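Local coordinates for packaging protein UL32 (Human herpesvirus 8 type M, PDB 6XF9), which forms a zinc-binding pentameric ring required for herpesviral packaging and probably acts in cleavage and packaging of viral genomic DNA in the nucleus, at residues 86-91 and 299-304; 329-334 and 360-364; 364-370 and 462-467; 415-421 and 448-452. All coordinates share one frame; numbering follows the deposited sequence. Where two conformers were deposited one is given.

Contact 1 (86-91 and 299-304); sequences PHCWTS and CECLAA. With ZN (zinc ion), chain P.
C299, at the start of 299-304, touches 86-91 through its backbone: its carbonyl O lies 3.7 Å from C88 SG, while its own SG turns aside to bind zinc at 2.3 Å. E300 makes the polar contact. Its side chain is folded back about its CB-CG bond (chi2 -58°), which swings the carboxylate to the start of helix 89-106, where C88 is the N-cap residue. There the two oxygens share the work. W89 N reaches OE2 of E300 at 3.3 Å on the syn lone pair, in a nearly straight bond (167°). OE1 of E300 takes two donors, T90 N at 3.1 Å and the T90 hydroxyl OG1, both arriving nearly along its C-O axis. Three bonds thus hold the buried carboxylate by both oxygens, and the positive end of the helix dipole would be expected to stabilise its charge. L302 adds its CB against the P86 ring. A303 is the apolar centre: its CB presses on P86 CG at 3.4 Å, a tight contact for two carbons, and also meets C88 SG and S91 OG. That serine hydroxyl donates to P86 O at 2.7 Å, closing the turn before the helix. A304 CB finishes the row against the T90 methyl CG2. The pattern is that of a helix N-terminus held by a carboxylate from a distant helix, on the residue after C299, whose three-cysteine, one-histidine zinc site is completed by C296, H366 and C373.

Contact 2 (329-334 and 360-364); sequences LVDRIA and PQEIH
I333 and I363 meet through their branch methyls, CG2 of I333 lying 3.6 Å from CG2 of I363, as the two side chains run past each other in opposite directions. The longer arm of I333 goes further: its CD1 rests on the backbone of helix 360-369, 3.5 Å from H364 N, and close to H364 CB. P360, the first residue of helix 360-369, sets its CB 3.5 Å from V330 O and against V330 CB, at the closest approach of the two backbones. H364 fills the other end of the interface. With its CG anti to the backbone N (chi1 -180°), the imidazole extends toward helix 329-338, where V330 CG1 lies 3.6 Å from ND1 of H364 and L329 CB approaches CD2 of H364 at 3.9 Å. No hydrogen bond joins the two segments, so apolar packing carries the contact. In the next shell, Y466 OH shares a hydrogen bond with H364 ND1 and so restrains the ring's rotation, and V319 of helix 308-321 packs on L329 and I333. The outer side of helix 329-338 faces a second subunit, whose C52 N donates to D331 OD2. The short helical segments pass 8.9 Å apart at 111°, a steep helix-helix packing with the I363 side chain about 9 Å from the zinc ion bound by H366 and helix 329-338 touching the second subunit.

Contact 3 (364-370 and 462-467); sequences HKHLFCD and TSHLYA. With ZN (zinc ion), chain P.
Y466, K365 and T462 lose much of the surface buried in this contact, and Y466 lies at its centre. Its phenol oxygen OH meets H364 ND1 at 2.7 Å, within the imidazole plane; either group could be the donor. The two rings stand almost perpendicular, planes at 84°, with the histidine nitrogen at the edge of the phenol. C369 SG approaches another part of that edge, a sulfur-aromatic contact 4.1 Å from Y466 CE2, and the same sulfur lies over one face of the H364 imidazole, offset toward its rim. K365 runs past the tyrosine in the opposite sense. Its CB touches Y466 CD2 at 3.7 Å, and its fully extended chain (chi1 166°) carries NZ to the C-terminal carboxylate, where it forms a salt bridge with A467 OXT, modelled at 2.5 Å, a doubtful shortness. D370 OD2 lies 4.2 Å from A467 OXT, a pairing of like charges probably eased by K365 and by K426, which bridges to D370. T462 closes the far end, its OG1 resting 3.5 Å from C369 CB. H366 binds zinc through ND1 at 2.2 Å, and D370 caps the following helix, 371-379, which supplies the ligand C373. The C-terminal residues thus dock, by the A467 carboxylate and the Y466 ring, onto H364 and the pi-type turn 365-369 of the helix that carries the histidine of a three-cysteine, one-histidine zinc site.

Contact 4 (415-421 and 448-452); sequences CEVVQTL and QLKRH. With ZN (zinc ion), chain Q.
A zinc site of three cysteines and one histidine joins the start of helix 416-430 to the end of helix 435-451. C415 SG binds the metal at 2.3 Å and H452 NE2 at 2.0 Å; C191 and C192, from far earlier in the chain, complete the four ligands. C415 is also the N-cap of its helix, its sulfur accepting a straight but weak bond from V418 N at 3.6 Å. The imidazole is fixed from two more directions. On its far nitrogen, H452 ND1 donates to Q448 O at 2.8 Å, a bond that lies in the ring plane yet arrives above the plane of the carbonyl; the same oxygen accepts from H452 N. This second-shell bond orients the ring and would tend to strengthen NE2 as a ligand. Farther from the metal the L421 and Q448 side chains cross at about a right angle, L421 CD1 3.5 Å from Q448 CG. Over one face of the H452 ring sits V418 CG2, a CH-pi contact 3.4 Å from the ring centroid and 18° off the normal.

Contacts 1 and 3 meet at one zinc ion: C299 of contact 1 and H366 of contact 3 are both ligands, with C299 SG 3.6 Å from H366 ND1. Contact 2 shares H364 and helix 360-369 with contact 3, their centres about 10 Å apart, and Q361 CG packs on Y466 CE1 at 3.5 Å; both also touch the second subunit. Contact 4 holds a different zinc and is nested within the chain loop that contact 3 closes, their nearest atoms about 6 Å apart. Its centre lies about 20 Å from that of contact 1. Contacts 2 and 4 are furthest apart, about 25 Å between centres.

Contact 1 (86-91 and 299-304)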
loop_
_atom_site.group_PDB
_atom_site.type_symbol
_atom_site.label_atom_id
_atom_site.label_comp_id
_atom_site.label_asym_id
_atom_site.label_seq_id
_atom_site.Cartn_x
_atom_site.Cartn_y
_atom_site.Cartn_z
ATOM N N PRO D 86 5.718 12.639 -40.769
ATOM C CA PRO D 86 5.237 11.681 -39.774
ATOM C C PRO D 86 6.161 10.490 -39.671
ATOM O O PRO D 86 7.072 10.293 -40.468
ATOM C CB PRO D 86 3.868 11.257 -40.304
ATOM C CG PRO D 86 3.937 11.536 -41.782
ATOM C CD PRO D 86 4.809 12.743 -41.928
ATOM N N HIS D 87 5.988 9.770 -38.590
ATOM C CA HIS D 87 6.655 8.451 -38.360
ATOM C C HIS D 87 5.867 7.183 -39.037
ATOM O O HIS D 87 4.767 6.668 -38.703
ATOM C CB HIS D 87 6.462 8.065 -36.931
ATOM C CG HIS D 87 7.512 8.507 -35.985
ATOM N ND1 HIS D 87 7.387 9.653 -35.232
ATOM C CD2 HIS D 87 8.635 7.895 -35.562
ATOM C CE1 HIS D 87 8.427 9.764 -34.434
ATOM N NE2 HIS D 87 9.202 8.714 -34.620
ATOM N N CYS D 88 6.435 6.725 -40.109
ATOM C CA CYS D 88 5.715 5.656 -40.793
ATOM C C CYS D 88 6.655 4.937 -41.746
ATOM O O CYS D 88 7.862 5.203 -41.770
ATOM C CB CYS D 88 4.483 6.209 -41.499
ATOM S SG CYS D 88 4.822 7.623 -42.520
ATOM N N TRP D 89 6.105 3.996 -42.520
ATOM C CA TRP D 89 6.937 3.303 -43.497
ATOM C C TRP D 89 7.400 4.261 -44.594
ATOM O O TRP D 89 8.603 4.357 -44.862
ATOM C CB TRP D 89 6.186 2.111 -44.109
ATOM C CG TRP D 89 6.975 1.486 -45.205
ATOM C CD1 TRP D 89 7.968 0.574 -45.082
ATOM C CD2 TRP D 89 6.886 1.802 -46.599
ATOM N NE1 TRP D 89 8.488 0.272 -46.322
ATOM C CE2 TRP D 89 7.829 1.013 -47.268
ATOM C CE3 TRP D 89 6.081 2.662 -47.346
ATOM C CZ2 TRP D 89 7.997 1.069 -48.640
ATOM C CZ3 TRP D 89 6.247 2.709 -48.713
ATOM C CH2 TRP D 89 7.201 1.928 -49.342
ATOM N N THR D 90 6.474 5.029 -45.153
ATOM C CA THR D 90 6.797 5.902 -46.275
ATOM C C THR D 90 7.890 6.904 -45.944
ATOM O O THR D 90 8.753 7.179 -46.779
ATOM C CB THR D 90 5.552 6.666 -46.767
ATOM O OG1 THR D 90 4.549 5.731 -47.184
ATOM C CG2 THR D 90 5.911 7.572 -47.935
ATOM N N SER D 91 7.864 7.455 -44.740
ATOM C CA SER D 91 8.891 8.423 -44.360
ATOM C C SER D 91 10.245 7.754 -44.220
ATOM O O SER D 91 11.272 8.399 -44.460
ATOM C CB SER D 91 8.533 9.147 -43.067
ATOM O OG SER D 91 7.208 9.650 -43.117
ATOM N N CYS D 299 -1.825 7.040 -41.742
ATOM C CA CYS D 299 -0.551 7.680 -41.432
ATOM C C CYS D 299 0.414 7.581 -42.600
ATOM O O CYS D 299 1.238 8.478 -42.793
ATOM C CB CYS D 299 0.082 7.068 -40.177
ATOM S SG CYS D 299 -0.658 7.604 -38.594
ATOM N N GLU D 300 0.375 6.480 -43.356
ATOM C CA GLU D 300 1.151 6.426 -44.591
ATOM C C GLU D 300 0.714 7.549 -45.520
ATOM O O GLU D 300 1.548 8.276 -46.066
ATOM C CB GLU D 300 0.966 5.071 -45.277
ATOM C CG GLU D 300 1.260 3.878 -44.387
ATOM C CD GLU D 300 2.658 3.871 -43.832
ATOM O OE1 GLU D 300 3.571 4.261 -44.571
ATOM O OE2 GLU D 300 2.843 3.519 -42.642
ATOM N N CYS D 301 -0.598 7.759 -45.643
ATOM C CA CYS D 301 -1.099 8.807 -46.520
ATOM C C CYS D 301 -0.612 10.172 -46.089
ATOM O O CYS D 301 -0.397 11.049 -46.932
ATOM C CB CYS D 301 -2.622 8.781 -46.555
ATOM S SG CYS D 301 -3.220 7.307 -47.388
ATOM N N LEU D 302 -0.501 10.402 -44.782
ATOM C CA LEU D 302 -0.012 11.693 -44.313
ATOM C C LEU D 302 1.357 12.006 -44.893
ATOM O O LEU D 302 1.647 13.161 -45.214
ATOM C CB LEU D 302 0.031 11.731 -42.787
ATOM C CG LEU D 302 -1.334 11.746 -42.091
ATOM C CD1 LEU D 302 -1.131 11.907 -40.612
ATOM C CD2 LEU D 302 -2.199 12.881 -42.599
ATOM N N ALA D 303 2.204 10.999 -45.047
ATOM C CA ALA D 303 3.541 11.206 -45.581
ATOM C C ALA D 303 3.653 10.937 -47.074
ATOM O O ALA D 303 4.628 11.369 -47.698
ATOM C CB ALA D 303 4.541 10.299 -44.861
ATOM N N ALA D 304 2.684 10.250 -47.663
ATOM C CA ALA D 304 2.810 9.776 -49.027
ATOM C C ALA D 304 2.006 10.592 -50.027
ATOM O O ALA D 304 2.223 10.439 -51.235
ATOM C CB ALA D 304 2.355 8.315 -49.105
HETATM ZN ZN ZN P . -2.767 6.716 -38.171
#

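Contact 2 (329-334 and 360-364)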
loop_
_atom_site.group_PDB
_atom_site.type_symbol
_atom_site.label_atom_id
_atom_site.label_comp_id
_atom_site.label_asym_id
_atom_site.label_seq_id
_atom_site.Cartn_x
_atom_site.Cartn_y
_atom_site.Cartn_z
ATOM N N LEU D 329 -19.009 7.483 -32.963
ATOM C CA LEU D 329 -18.006 7.946 -33.912
ATOM C C LEU D 329 -17.823 6.959 -35.067
ATOM O O LEU D 329 -17.578 7.374 -36.203
ATOM C CB LEU D 329 -16.691 8.200 -33.189
ATOM C CG LEU D 329 -16.786 9.402 -32.269
ATOM C CD1 LEU D 329 -15.586 9.499 -31.309
ATOM C CD2 LEU D 329 -16.916 10.599 -33.143
ATOM N N VAL D 330 -17.922 5.646 -34.814
ATOM C CA VAL D 330 -17.701 4.713 -35.926
ATOM C C VAL D 330 -18.880 4.737 -36.895
ATOM O O VAL D 330 -18.707 4.491 -38.096
ATOM C CB VAL D 330 -17.407 3.272 -35.447
ATOM C CG1 VAL D 330 -16.052 3.181 -34.806
ATOM C CG2 VAL D 330 -18.465 2.773 -34.505
ATOM N N ASP D 331 -20.092 5.013 -36.406
ATOM C CA ASP D 331 -21.239 5.166 -37.304
ATOM C C ASP D 331 -21.194 6.490 -38.074
ATOM O O ASP D 331 -21.470 6.511 -39.277
ATOM C CB ASP D 331 -22.535 5.036 -36.508
ATOM C CG ASP D 331 -22.846 3.596 -36.163
ATOM O OD1 ASP D 331 -22.476 2.720 -36.985
ATOM O OD2 ASP D 331 -23.412 3.336 -35.064
ATOM N N ARG D 332 -20.815 7.593 -37.409
ATOM C CA ARG D 332 -20.655 8.872 -38.100
ATOM C C ARG D 332 -19.663 8.755 -39.243
ATOM O O ARG D 332 -19.866 9.328 -40.320
ATOM C CB ARG D 332 -20.150 9.932 -37.137
ATOM C CG ARG D 332 -21.119 10.400 -36.129
ATOM C CD ARG D 332 -20.461 11.360 -35.177
ATOM N NE ARG D 332 -21.381 11.751 -34.126
ATOM C CZ ARG D 332 -21.790 12.988 -33.914
ATOM N NH1 ARG D 332 -21.336 13.967 -34.683
ATOM N NH2 ARG D 332 -22.636 13.239 -32.919
ATOM N N ILE D 333 -18.557 8.056 -39.006
ATOM C CA ILE D 333 -17.576 7.827 -40.052
ATOM C C ILE D 333 -18.203 7.043 -41.200
ATOM O O ILE D 333 -18.000 7.363 -42.379
ATOM C CB ILE D 333 -16.358 7.106 -39.455
ATOM C CG1 ILE D 333 -15.631 8.034 -38.483
ATOM C CG2 ILE D 333 -15.441 6.629 -40.541
ATOM C CD1 ILE D 333 -14.746 7.320 -37.487
ATOM N N ALA D 334 -18.973 6.003 -40.878
ATOM C CA ALA D 334 -19.628 5.238 -41.933
ATOM C C ALA D 334 -20.634 6.094 -42.685
ATOM O O ALA D 334 -20.708 6.027 -43.914
ATOM C CB ALA D 334 -20.301 3.998 -41.357
ATOM N N PRO D 360 -14.277 1.675 -40.623
ATOM C CA PRO D 360 -14.563 2.768 -39.674
ATOM C C PRO D 360 -13.705 2.702 -38.430
ATOM O O PRO D 360 -13.512 3.726 -37.773
ATOM C CB PRO D 360 -16.055 2.595 -39.350
ATOM C CG PRO D 360 -16.602 1.699 -40.443
ATOM C CD PRO D 360 -15.451 0.811 -40.838
ATOM N N GLN D 361 -13.219 1.520 -38.052
ATOM C CA GLN D 361 -12.275 1.457 -36.944
ATOM C C GLN D 361 -10.929 2.075 -37.313
ATOM O O GLN D 361 -10.344 2.788 -36.500
ATOM C CB GLN D 361 -12.071 0.019 -36.497
ATOM C CG GLN D 361 -13.228 -0.629 -35.761
ATOM C CD GLN D 361 -14.275 -1.168 -36.679
ATOM O OE1 GLN D 361 -14.056 -1.288 -37.881
ATOM N NE2 GLN D 361 -15.408 -1.561 -36.114
ATOM N N GLU D 362 -10.402 1.816 -38.520
ATOM C CA GLU D 362 -9.121 2.429 -38.883
ATOM C C GLU D 362 -9.224 3.935 -38.842
ATOM O O GLU D 362 -8.304 4.611 -38.373
ATOM C CB GLU D 362 -8.641 1.996 -40.266
ATOM C CG GLU D 362 -8.415 0.496 -40.436
ATOM C CD GLU D 362 -7.664 0.166 -41.710
ATOM O OE1 GLU D 362 -8.334 -0.313 -42.663
ATOM O OE2 GLU D 362 -6.430 0.428 -41.773
ATOM N N ILE D 363 -10.331 4.480 -39.349
ATOM C CA ILE D 363 -10.519 5.925 -39.344
ATOM C C ILE D 363 -10.816 6.405 -37.932
ATOM O O ILE D 363 -10.304 7.443 -37.496
ATOM C CB ILE D 363 -11.628 6.307 -40.342
ATOM C CG1 ILE D 363 -11.150 6.026 -41.761
ATOM C CG2 ILE D 363 -12.014 7.767 -40.220
ATOM C CD1 ILE D 363 -12.258 5.889 -42.740
ATOM N N HIS D 364 -11.631 5.653 -37.182
ATOM C CA HIS D 364 -11.852 5.978 -35.773
ATOM C C HIS D 364 -10.536 6.003 -35.017
ATOM O O HIS D 364 -10.243 6.952 -34.281
ATOM C CB HIS D 364 -12.789 4.956 -35.128
ATOM C CG HIS D 364 -13.068 5.221 -33.679
ATOM N ND1 HIS D 364 -13.246 4.211 -32.755
ATOM C CD2 HIS D 364 -13.221 6.383 -32.998
ATOM C CE1 HIS D 364 -13.478 4.741 -31.565
ATOM N NE2 HIS D 364 -13.470 6.056 -31.686
#

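Contact 3 (364-370 and 462-467)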
loop_
_atom_site.group_PDB
_atom_site.type_symbol
_atom_site.label_atom_id
_atom_site.label_comp_id
_atom_site.label_asym_id
_atom_site.label_seq_id
_atom_site.Cartn_x
_atom_site.Cartn_y
_atom_site.Cartn_z
ATOM N N HIS D 364 -11.631 5.653 -37.182
ATOM C CA HIS D 364 -11.852 5.978 -35.773
ATOM C C HIS D 364 -10.536 6.003 -35.017
ATOM O O HIS D 364 -10.243 6.952 -34.281
ATOM C CB HIS D 364 -12.789 4.956 -35.128
ATOM C CG HIS D 364 -13.068 5.221 -33.679
ATOM N ND1 HIS D 364 -13.246 4.211 -32.755
ATOM C CD2 HIS D 364 -13.221 6.383 -32.998
ATOM C CE1 HIS D 364 -13.478 4.741 -31.565
ATOM N NE2 HIS D 364 -13.470 6.056 -31.686
ATOM N N LYS D 365 -9.738 4.942 -35.167
ATOM C CA LYS D 365 -8.451 4.853 -34.489
ATOM C C LYS D 365 -7.562 6.016 -34.856
ATOM O O LYS D 365 -6.898 6.596 -33.991
ATOM C CB LYS D 365 -7.770 3.547 -34.846
ATOM C CG LYS D 365 -6.333 3.505 -34.491
ATOM C CD LYS D 365 -5.702 2.255 -35.055
ATOM C CE LYS D 365 -4.218 2.396 -35.038
ATOM N NZ LYS D 365 -3.604 1.107 -35.364
ATOM N N HIS D 366 -7.526 6.375 -36.131
ATOM C CA HIS D 366 -6.550 7.365 -36.570
ATOM C C HIS D 366 -6.942 8.772 -36.173
ATOM O O HIS D 366 -6.095 9.538 -35.716
ATOM C CB HIS D 366 -6.367 7.291 -38.098
ATOM C CG HIS D 366 -5.525 8.396 -38.657
ATOM N ND1 HIS D 366 -4.143 8.361 -38.647
ATOM C CD2 HIS D 366 -5.871 9.580 -39.211
ATOM C CE1 HIS D 366 -3.681 9.477 -39.182
ATOM N NE2 HIS D 366 -4.707 10.238 -39.521
ATOM N N LEU D 367 -8.212 9.139 -36.306
ATOM C CA LEU D 367 -8.588 10.526 -36.044
ATOM C C LEU D 367 -8.890 10.803 -34.579
ATOM O O LEU D 367 -8.773 11.955 -34.146
ATOM C CB LEU D 367 -9.814 10.930 -36.870
ATOM C CG LEU D 367 -9.665 11.065 -38.386
ATOM C CD1 LEU D 367 -11.041 11.214 -39.008
ATOM C CD2 LEU D 367 -8.793 12.237 -38.741
ATOM N N PHE D 368 -9.311 9.797 -33.796
ATOM C CA PHE D 368 -9.825 10.071 -32.459
ATOM C C PHE D 368 -9.177 9.271 -31.339
ATOM O O PHE D 368 -9.346 9.660 -30.184
ATOM C CB PHE D 368 -11.347 9.828 -32.403
ATOM C CG PHE D 368 -12.155 10.598 -33.446
ATOM C CD1 PHE D 368 -12.502 11.927 -33.242
ATOM C CD2 PHE D 368 -12.577 9.978 -34.623
ATOM C CE1 PHE D 368 -13.246 12.636 -34.193
ATOM C CE2 PHE D 368 -13.332 10.688 -35.585
ATOM C CZ PHE D 368 -13.658 12.012 -35.363
ATOM N N CYS D 369 -8.438 8.190 -31.625
ATOM C CA CYS D 369 -7.941 7.283 -30.587
ATOM C C CYS D 369 -6.425 7.149 -30.524
ATOM O O CYS D 369 -5.843 7.445 -29.475
ATOM C CB CYS D 369 -8.541 5.881 -30.739
ATOM S SG CYS D 369 -10.299 5.912 -30.577
ATOM N N ASP D 370 -5.756 6.670 -31.565
ATOM C CA ASP D 370 -4.369 6.259 -31.358
ATOM C C ASP D 370 -3.497 7.482 -31.093
ATOM O O ASP D 370 -3.618 8.483 -31.800
ATOM C CB ASP D 370 -3.842 5.477 -32.541
ATOM C CG ASP D 370 -2.492 4.842 -32.246
ATOM O OD1 ASP D 370 -1.485 5.568 -32.315
ATOM O OD2 ASP D 370 -2.428 3.637 -31.897
ATOM N N THR D 462 -8.553 2.831 -25.819
ATOM C CA THR D 462 -7.830 2.576 -27.064
ATOM C C THR D 462 -7.059 1.279 -27.001
ATOM O O THR D 462 -7.074 0.496 -27.953
ATOM C CB THR D 462 -6.872 3.716 -27.388
ATOM O OG1 THR D 462 -7.608 4.931 -27.484
ATOM C CG2 THR D 462 -6.141 3.446 -28.701
ATOM N N SER D 463 -6.364 1.032 -25.896
ATOM C CA SER D 463 -5.601 -0.204 -25.800
ATOM C C SER D 463 -6.501 -1.426 -25.819
ATOM O O SER D 463 -6.120 -2.471 -26.368
ATOM C CB SER D 463 -4.774 -0.225 -24.528
ATOM O OG SER D 463 -4.147 -1.489 -24.445
ATOM N N HIS D 464 -7.694 -1.328 -25.225
ATOM C CA HIS D 464 -8.614 -2.456 -25.307
ATOM C C HIS D 464 -9.054 -2.668 -26.754
ATOM O O HIS D 464 -9.060 -3.801 -27.244
ATOM C CB HIS D 464 -9.825 -2.258 -24.379
ATOM C CG HIS D 464 -9.548 -2.575 -22.932
ATOM N ND1 HIS D 464 -9.202 -3.836 -22.490
ATOM C CD2 HIS D 464 -9.671 -1.809 -21.814
ATOM C CE1 HIS D 464 -9.051 -3.814 -21.171
ATOM N NE2 HIS D 464 -9.343 -2.598 -20.735
ATOM N N LEU D 465 -9.351 -1.581 -27.476
ATOM C CA LEU D 465 -10.040 -1.689 -28.761
ATOM C C LEU D 465 -9.121 -2.109 -29.921
ATOM O O LEU D 465 -9.441 -3.059 -30.649
ATOM C CB LEU D 465 -10.718 -0.357 -29.098
ATOM C CG LEU D 465 -11.985 0.082 -28.336
ATOM C CD1 LEU D 465 -12.590 1.380 -28.929
ATOM C CD2 LEU D 465 -13.025 -1.040 -28.224
ATOM N N TYR D 466 -7.961 -1.457 -30.095
ATOM C CA TYR D 466 -7.277 -1.446 -31.391
ATOM C C TYR D 466 -5.814 -1.893 -31.298
ATOM O O TYR D 466 -5.219 -1.997 -30.217
ATOM C CB TYR D 466 -7.333 -0.046 -32.031
ATOM C CG TYR D 466 -8.741 0.427 -32.316
ATOM C CD1 TYR D 466 -9.657 -0.411 -32.912
ATOM C CD2 TYR D 466 -9.154 1.693 -31.961
ATOM C CE1 TYR D 466 -10.950 -0.007 -33.177
ATOM C CE2 TYR D 466 -10.451 2.116 -32.212
ATOM C CZ TYR D 466 -11.345 1.252 -32.815
ATOM O OH TYR D 466 -12.646 1.638 -33.056
ATOM N N ALA D 467 -5.254 -2.174 -32.480
ATOM C CA ALA D 467 -3.847 -2.547 -32.668
ATOM C C ALA D 467 -2.972 -1.323 -32.870
ATOM O O ALA D 467 -1.749 -1.397 -32.662
ATOM C CB ALA D 467 -3.690 -3.490 -33.857
ATOM O OXT ALA D 467 -3.478 -0.252 -33.247
HETATM ZN ZN ZN P . -2.767 6.716 -38.171
#

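Contact 4 (415-421 and 448-452)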
loop_
_atom_site.group_PDB
_atom_site.type_symbol
_atom_site.label_atom_id
_atom_site.label_comp_id
_atom_site.label_asym_id
_atom_site.label_seq_id
_atom_site.Cartn_x
_atom_site.Cartn_y
_atom_site.Cartn_z
ATOM N N CYS D 415 7.940 17.637 -28.775
ATOM C CA CYS D 415 8.025 17.361 -27.346
ATOM C C CYS D 415 8.520 15.936 -27.168
ATOM O O CYS D 415 7.784 14.995 -27.468
ATOM C CB CYS D 415 6.679 17.557 -26.669
ATOM S SG CYS D 415 6.826 17.359 -24.865
ATOM N N GLU D 416 9.760 15.771 -26.692
ATOM C CA GLU D 416 10.300 14.418 -26.535
ATOM C C GLU D 416 9.589 13.663 -25.419
ATOM O O GLU D 416 9.505 12.431 -25.469
ATOM C CB GLU D 416 11.815 14.457 -26.295
ATOM C CG GLU D 416 12.523 13.159 -26.692
ATOM C CD GLU D 416 14.040 13.327 -26.935
ATOM O OE1 GLU D 416 14.577 14.392 -26.567
ATOM O OE2 GLU D 416 14.706 12.387 -27.462
ATOM N N VAL D 417 9.047 14.379 -24.424
ATOM C CA VAL D 417 8.258 13.725 -23.371
ATOM C C VAL D 417 7.051 13.035 -23.976
ATOM O O VAL D 417 6.912 11.816 -23.883
ATOM C CB VAL D 417 7.826 14.737 -22.294
ATOM C CG1 VAL D 417 6.787 14.120 -21.385
ATOM C CG2 VAL D 417 9.029 15.182 -21.491
ATOM N N VAL D 418 6.202 13.789 -24.677
ATOM C CA VAL D 418 5.039 13.181 -25.323
ATOM C C VAL D 418 5.473 12.142 -26.346
ATOM O O VAL D 418 4.862 11.072 -26.458
ATOM C CB VAL D 418 4.156 14.258 -25.969
ATOM C CG1 VAL D 418 3.188 13.611 -26.904
ATOM C CG2 VAL D 418 3.402 15.017 -24.923
ATOM N N GLN D 419 6.550 12.408 -27.096
ATOM C CA GLN D 419 7.023 11.381 -28.023
ATOM C C GLN D 419 7.348 10.097 -27.268
ATOM O O GLN D 419 6.979 8.999 -27.700
ATOM C CB GLN D 419 8.237 11.864 -28.825
ATOM C CG GLN D 419 8.599 10.920 -29.986
ATOM C CD GLN D 419 10.103 10.929 -30.358
ATOM O OE1 GLN D 419 10.967 11.304 -29.559
ATOM N NE2 GLN D 419 10.408 10.502 -31.580
ATOM N N THR D 420 8.042 10.211 -26.131
ATOM C CA THR D 420 8.441 9.006 -25.404
ATOM C C THR D 420 7.230 8.242 -24.893
ATOM O O THR D 420 7.172 7.013 -25.005
ATOM C CB THR D 420 9.377 9.353 -24.252
ATOM O OG1 THR D 420 10.581 9.929 -24.777
ATOM C CG2 THR D 420 9.736 8.113 -23.478
ATOM N N LEU D 421 6.260 8.948 -24.311
ATOM C CA LEU D 421 5.065 8.272 -23.826
ATOM C C LEU D 421 4.301 7.604 -24.957
ATOM O O LEU D 421 3.751 6.514 -24.781
ATOM C CB LEU D 421 4.163 9.250 -23.079
ATOM C CG LEU D 421 4.751 9.663 -21.741
ATOM C CD1 LEU D 421 3.942 10.781 -21.180
ATOM C CD2 LEU D 421 4.749 8.475 -20.810
ATOM N N GLN D 448 -0.619 13.774 -19.727
ATOM C CA GLN D 448 0.080 14.614 -20.695
ATOM C C GLN D 448 -0.801 14.947 -21.887
ATOM O O GLN D 448 -0.784 16.082 -22.375
ATOM C CB GLN D 448 1.339 13.916 -21.162
ATOM C CG GLN D 448 2.271 13.593 -20.042
ATOM C CD GLN D 448 3.041 14.793 -19.572
ATOM O OE1 GLN D 448 2.858 15.910 -20.070
ATOM N NE2 GLN D 448 3.935 14.566 -18.618
ATOM N N LEU D 449 -1.606 13.995 -22.355
ATOM C CA LEU D 449 -2.518 14.304 -23.454
ATOM C C LEU D 449 -3.376 15.522 -23.143
ATOM O O LEU D 449 -3.581 16.378 -24.008
ATOM C CB LEU D 449 -3.403 13.099 -23.775
ATOM C CG LEU D 449 -2.673 12.030 -24.559
ATOM C CD1 LEU D 449 -3.660 10.991 -24.987
ATOM C CD2 LEU D 449 -2.059 12.696 -25.754
ATOM N N LYS D 450 -3.895 15.620 -21.911
ATOM C CA LYS D 450 -4.752 16.763 -21.576
ATOM C C LYS D 450 -3.922 18.032 -21.450
ATOM O O LYS D 450 -4.339 19.112 -21.893
ATOM C CB LYS D 450 -5.524 16.493 -20.283
ATOM C CG LYS D 450 -6.434 15.267 -20.396
ATOM C CD LYS D 450 -7.301 15.018 -19.154
ATOM C CE LYS D 450 -7.991 13.634 -19.206
ATOM N NZ LYS D 450 -8.939 13.429 -20.357
ATOM N N ARG D 451 -2.738 17.909 -20.846
ATOM C CA ARG D 451 -1.833 19.035 -20.668
ATOM C C ARG D 451 -1.377 19.624 -21.999
ATOM O O ARG D 451 -1.032 20.809 -22.065
ATOM C CB ARG D 451 -0.654 18.561 -19.824
ATOM C CG ARG D 451 0.201 19.640 -19.294
ATOM C CD ARG D 451 1.078 19.104 -18.204
ATOM N NE ARG D 451 2.267 19.927 -18.073
ATOM C CZ ARG D 451 3.450 19.557 -18.550
ATOM N NH1 ARG D 451 3.545 18.382 -19.182
ATOM N NH2 ARG D 451 4.519 20.356 -18.408
ATOM N N HIS D 452 -1.355 18.825 -23.067
ATOM C CA HIS D 452 -0.943 19.291 -24.388
ATOM C C HIS D 452 -2.129 19.569 -25.297
ATOM O O HIS D 452 -1.942 19.719 -26.510
ATOM C CB HIS D 452 -0.018 18.278 -25.054
ATOM C CG HIS D 452 1.315 18.168 -24.393
ATOM N ND1 HIS D 452 1.537 17.361 -23.300
ATOM C CD2 HIS D 452 2.495 18.779 -24.653
ATOM C CE1 HIS D 452 2.795 17.482 -22.914
ATOM N NE2 HIS D 452 3.398 18.335 -23.719
HETATM ZN ZN ZN Q . 5.360 18.859 -24.002
#